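Local structure of glycosyl hydrolase, family 31/fibronectin type III domain protein (Clostridium perfringens, 4P5Y) at residues D80-Q85 with A159-F164. The protein probably binds N-acetylgalactosamine-containing glycans through a calcium-containing F5/8 type C carbohydrate-binding domain of a family 31 glycoside hydrolase. Sequence-based numbering, arbitrary orientation.
With CA (calcium ion), chain C; NGA (2-acetamido-2-deoxy-beta-D-galactopyranose), chain B.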
ATOM      1  N   ASP A  80      -2.114  -0.810  -7.184  1.00 23.54           N
ATOM      2  CA  ASP A  80      -3.429  -1.071  -6.613  1.00 19.60           C
ATOM      3  C   ASP A  80      -3.296  -1.403  -5.141  1.00 24.45           C
ATOM      4  O   ASP A  80      -2.416  -2.165  -4.720  1.00 24.75           O
ATOM      5  CB  ASP A  80      -4.149  -2.219  -7.314  1.00 23.73           C
ATOM      6  CG  ASP A  80      -4.467  -1.908  -8.748  1.00 31.57           C
ATOM      7  OD1 ASP A  80      -4.277  -0.741  -9.140  1.00 32.33           O
ATOM      8  OD2 ASP A  80      -4.912  -2.818  -9.484  1.00 38.20           O
ATOM      9  N   TYR A  81      -4.193  -0.824  -4.364  1.00 19.81           N
ATOM     10  CA  TYR A  81      -4.262  -1.082  -2.954  1.00 21.26           C
ATOM     11  C   TYR A  81      -5.433  -2.010  -2.660  1.00 22.97           C
ATOM     12  O   TYR A  81      -6.593  -1.673  -2.930  1.00 19.97           O
ATOM     13  CB  TYR A  81      -4.402   0.230  -2.180  1.00 18.87           C
ATOM     14  CG  TYR A  81      -4.745   0.025  -0.728  1.00 20.38           C
ATOM     15  CD1 TYR A  81      -3.766  -0.285   0.195  1.00 16.81           C
ATOM     16  CD2 TYR A  81      -6.059   0.133  -0.280  1.00 23.52           C
ATOM     17  CE1 TYR A  81      -4.069  -0.474   1.518  1.00 18.31           C
ATOM     18  CE2 TYR A  81      -6.375  -0.052   1.056  1.00 20.75           C
ATOM     19  CZ  TYR A  81      -5.370  -0.357   1.948  1.00 21.14           C
ATOM     20  OH  TYR A  81      -5.662  -0.553   3.272  1.00 23.71           O
ATOM     21  N   LEU A  82      -5.121  -3.179  -2.115  1.00 22.71           N
ATOM     22  CA  LEU A  82      -6.149  -4.144  -1.755  1.00 21.80           C
ATOM     23  C   LEU A  82      -6.368  -4.177  -0.260  1.00 27.45           C
ATOM     24  O   LEU A  82      -5.515  -4.669   0.493  1.00 28.13           O
ATOM     25  CB  LEU A  82      -5.784  -5.534  -2.240  1.00 27.17           C
ATOM     26  CG  LEU A  82      -6.857  -6.579  -1.964  1.00 27.58           C
ATOM     27  CD1 LEU A  82      -8.153  -6.260  -2.715  1.00 24.50           C
ATOM     28  CD2 LEU A  82      -6.318  -7.936  -2.345  1.00 31.01           C
ATOM     29  N   PRO A  83      -7.519  -3.658   0.181  1.00 22.78           N
ATOM     30  CA  PRO A  83      -7.771  -3.597   1.617  1.00 22.45           C
ATOM     31  C   PRO A  83      -7.942  -4.987   2.235  1.00 29.23           C
ATOM     32  O   PRO A  83      -8.316  -5.951   1.558  1.00 24.55           O
ATOM     33  CB  PRO A  83      -9.066  -2.775   1.719  1.00 25.82           C
ATOM     34  CG  PRO A  83      -9.705  -2.850   0.388  1.00 23.99           C
ATOM     35  CD  PRO A  83      -8.638  -3.133  -0.624  1.00 22.81           C
ATOM     36  N   ARG A  84      -7.631  -5.073   3.524  1.00 30.60           N
ATOM     37  CA  ARG A  84      -7.898  -6.257   4.325  1.00 28.42           C
ATOM     38  C   ARG A  84      -9.305  -6.777   4.049  1.00 29.72           C
ATOM     39  O   ARG A  84     -10.279  -6.046   4.191  1.00 31.75           O
ATOM     40  CB  ARG A  84      -7.741  -5.927   5.799  1.00 25.90           C
ATOM     41  CG  ARG A  84      -7.779  -7.112   6.731  1.00 28.06           C
ATOM     42  CD  ARG A  84      -7.876  -6.602   8.152  1.00 30.20           C
ATOM     43  NE  ARG A  84      -7.507  -7.607   9.142  1.00 39.77           N
ATOM     44  CZ  ARG A  84      -7.191  -7.315  10.401  1.00 36.79           C
ATOM     45  NH1 ARG A  84      -7.198  -6.052  10.808  1.00 32.99           N
ATOM     46  NH2 ARG A  84      -6.865  -8.280  11.243  1.00 27.51           N
ATOM     47  N   GLN A  85      -9.402  -8.041   3.661  1.00 30.16           N
ATOM     48  CA  GLN A  85     -10.672  -8.636   3.235  1.00 29.65           C
ATOM     49  C   GLN A  85     -11.632  -9.006   4.375  1.00 28.90           C
ATOM     50  O   GLN A  85     -12.838  -8.915   4.215  1.00 32.35           O
ATOM     51  CB  GLN A  85     -10.391  -9.887   2.393  1.00 32.15           C
ATOM     52  CG  GLN A  85      -9.615  -9.606   1.123  1.00 31.39           C
ATOM     53  CD  GLN A  85     -10.401  -8.742   0.163  1.00 38.26           C
ATOM     54  OE1 GLN A  85     -11.385  -9.196  -0.421  1.00 41.78           O
ATOM     55  NE2 GLN A  85      -9.985  -7.484   0.010  1.00 32.78           N
ATOM     56  N   ALA A 159      -2.579  -3.540   4.879  1.00 25.06           N
ATOM     57  CA  ALA A 159      -2.750  -3.703   3.440  1.00 28.96           C
ATOM     58  C   ALA A 159      -2.686  -5.186   3.129  1.00 28.02           C
ATOM     59  O   ALA A 159      -1.788  -5.896   3.613  1.00 29.12           O
ATOM     60  CB  ALA A 159      -1.683  -2.938   2.651  1.00 23.25           C
ATOM     61  N   ALA A 160      -3.639  -5.652   2.339  1.00 20.55           N
ATOM     62  CA  ALA A 160      -3.644  -7.043   1.915  1.00 27.62           C
ATOM     63  C   ALA A 160      -2.692  -7.210   0.739  1.00 25.68           C
ATOM     64  O   ALA A 160      -1.920  -8.155   0.693  1.00 30.01           O
ATOM     65  CB  ALA A 160      -5.068  -7.503   1.551  1.00 22.80           C
ATOM     66  N   GLU A 161      -2.740  -6.278  -0.204  1.00 22.45           N
ATOM     67  CA  GLU A 161      -1.847  -6.315  -1.351  1.00 23.81           C
ATOM     68  C   GLU A 161      -1.485  -4.939  -1.869  1.00 24.47           C
ATOM     69  O   GLU A 161      -2.272  -3.991  -1.811  1.00 22.43           O
ATOM     70  CB  GLU A 161      -2.463  -7.089  -2.511  1.00 27.34           C
ATOM     71  CG  GLU A 161      -2.382  -8.592  -2.438  1.00 30.20           C
ATOM     72  CD  GLU A 161      -2.572  -9.226  -3.824  1.00 38.65           C
ATOM     73  OE1 GLU A 161      -3.725  -9.545  -4.203  1.00 32.54           O
ATOM     74  OE2 GLU A 161      -1.566  -9.383  -4.549  1.00 40.66           O
ATOM     75  N   LEU A 162      -0.277  -4.851  -2.402  1.00 26.21           N
ATOM     76  CA  LEU A 162       0.080  -3.763  -3.294  1.00 26.73           C
ATOM     77  C   LEU A 162       0.471  -4.377  -4.628  1.00 22.63           C
ATOM     78  O   LEU A 162       1.430  -5.152  -4.708  1.00 21.04           O
ATOM     79  CB  LEU A 162       1.223  -2.919  -2.731  1.00 21.56           C
ATOM     80  CG  LEU A 162       0.911  -2.286  -1.392  1.00 21.61           C
ATOM     81  CD1 LEU A 162       2.167  -1.690  -0.805  1.00 23.65           C
ATOM     82  CD2 LEU A 162      -0.186  -1.240  -1.571  1.00 24.43           C
ATOM     83  N   VAL A 163      -0.280  -4.025  -5.665  1.00 23.39           N
ATOM     84  CA  VAL A 163       0.010  -4.452  -7.032  1.00 24.31           C
ATOM     85  C   VAL A 163       0.715  -3.331  -7.815  1.00 18.29           C
ATOM     86  O   VAL A 163       0.223  -2.223  -7.864  1.00 23.74           O
ATOM     87  CB  VAL A 163      -1.298  -4.878  -7.733  1.00 30.88           C
ATOM     88  CG1 VAL A 163      -1.056  -5.277  -9.185  1.00 28.20           C
ATOM     89  CG2 VAL A 163      -1.965  -6.016  -6.942  1.00 25.94           C
ATOM     90  N   PHE A 164       1.873  -3.613  -8.398  1.00 20.41           N
ATOM     91  CA  PHE A 164       2.651  -2.602  -9.129  1.00 20.89           C
ATOM     92  C   PHE A 164       2.467  -2.758 -10.628  1.00 22.75           C
ATOM     93  O   PHE A 164       2.377  -3.879 -11.120  1.00 28.57           O
ATOM     94  CB  PHE A 164       4.155  -2.705  -8.796  1.00 20.79           C
ATOM     95  CG  PHE A 164       4.505  -2.289  -7.396  1.00 20.07           C
ATOM     96  CD1 PHE A 164       4.048  -3.013  -6.309  1.00 21.97           C
ATOM     97  CD2 PHE A 164       5.293  -1.169  -7.168  1.00 25.28           C
ATOM     98  CE1 PHE A 164       4.350  -2.624  -5.011  1.00 26.02           C
ATOM     99  CE2 PHE A 164       5.604  -0.774  -5.874  1.00 26.12           C
ATOM    100  CZ  PHE A 164       5.133  -1.510  -4.791  1.00 24.46           C
TER
HETATM  101 CA    CA C 202      -1.046 -10.375   1.115  1.00 39.15          CA
HETATM  102  C1  NGA B 201      -7.590  -6.843  16.440  1.00 39.13           C
HETATM  103  C2  NGA B 201      -7.079  -7.291  15.072  1.00 44.26           C
HETATM  104  C3  NGA B 201      -5.697  -6.689  14.825  1.00 39.19           C
HETATM  105  C4  NGA B 201      -5.749  -5.180  15.039  1.00 33.38           C
HETATM  106  C5  NGA B 201      -6.288  -4.898  16.432  1.00 31.65           C
HETATM  107  C6  NGA B 201      -6.317  -3.407  16.766  1.00 35.39           C
HETATM  108  C7  NGA B 201      -8.000  -9.428  14.290  1.00 47.40           C
HETATM  109  C8  NGA B 201      -7.879 -10.926  14.337  1.00 42.79           C
HETATM  110  N2  NGA B 201      -7.050  -8.744  14.939  1.00 45.73           N
HETATM  111  O1  NGA B 201      -8.918  -7.271  16.634  1.00 43.50           O
HETATM  112  O3  NGA B 201      -5.230  -7.005  13.527  1.00 42.57           O
HETATM  113  O4  NGA B 201      -6.600  -4.591  14.082  1.00 35.78           O
HETATM  114  O5  NGA B 201      -7.584  -5.435  16.503  1.00 42.69           O
HETATM  115  O6  NGA B 201      -7.560  -3.063  17.346  1.00 46.15           O
HETATM  116  O7  NGA B 201      -8.944  -8.904  13.684  1.00 47.63           O
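Leu-82 O takes two backbone N-H groups, from Ala-160 N at 2.8 Å and Glu-161 N at 3.3 Å. This pairing of two residues with one, Ala-160 and Glu-161 against Leu-82, is a classic beta bulge. It joins antiparallel strands 73-82 and 158-166 in the beta-sandwich of this F5/8 type C domain. The two donors use the oxygen differently: Ala-160 N lies nearly on the C=O axis, Glu-161 N on a lone pair. Leu-82 N returns an almost straight bond to Glu-161 O (3.0 Å, 173°). Further along, Val-163 N bonds to Asp-80 O.

Ala-160 O binds the calcium ion at 2.4 Å. Asn-42 O, Asp-47 O, Thr-50 O and Asp-45 OD1 also bind the ion. The bulge residue therefore ties the sheet to the metal site. Beside it, the Leu-82 and Glu-161 side chains run side by side, and Leu-82 CD2 lies 3.6 Å from Glu-161 OE1.

On the other face, a chi1 of 169° turns the Tyr-81 ring away from its own N and toward Ala-159. Tyr-81 CE1 comes 3.6 Å from Ala-159 CB, and Leu-162 CD2 sits at the ring edge. The Tyr-81 OH bonds to Ser-158 O and Val-92 N.

Past the strand, Arg-84 extends to the bound N-acetylgalactosamine, which Asn-89 and Tyr-156 also hold. Arg-84 NH2 donates to the sugar O3 at 3.1 Å.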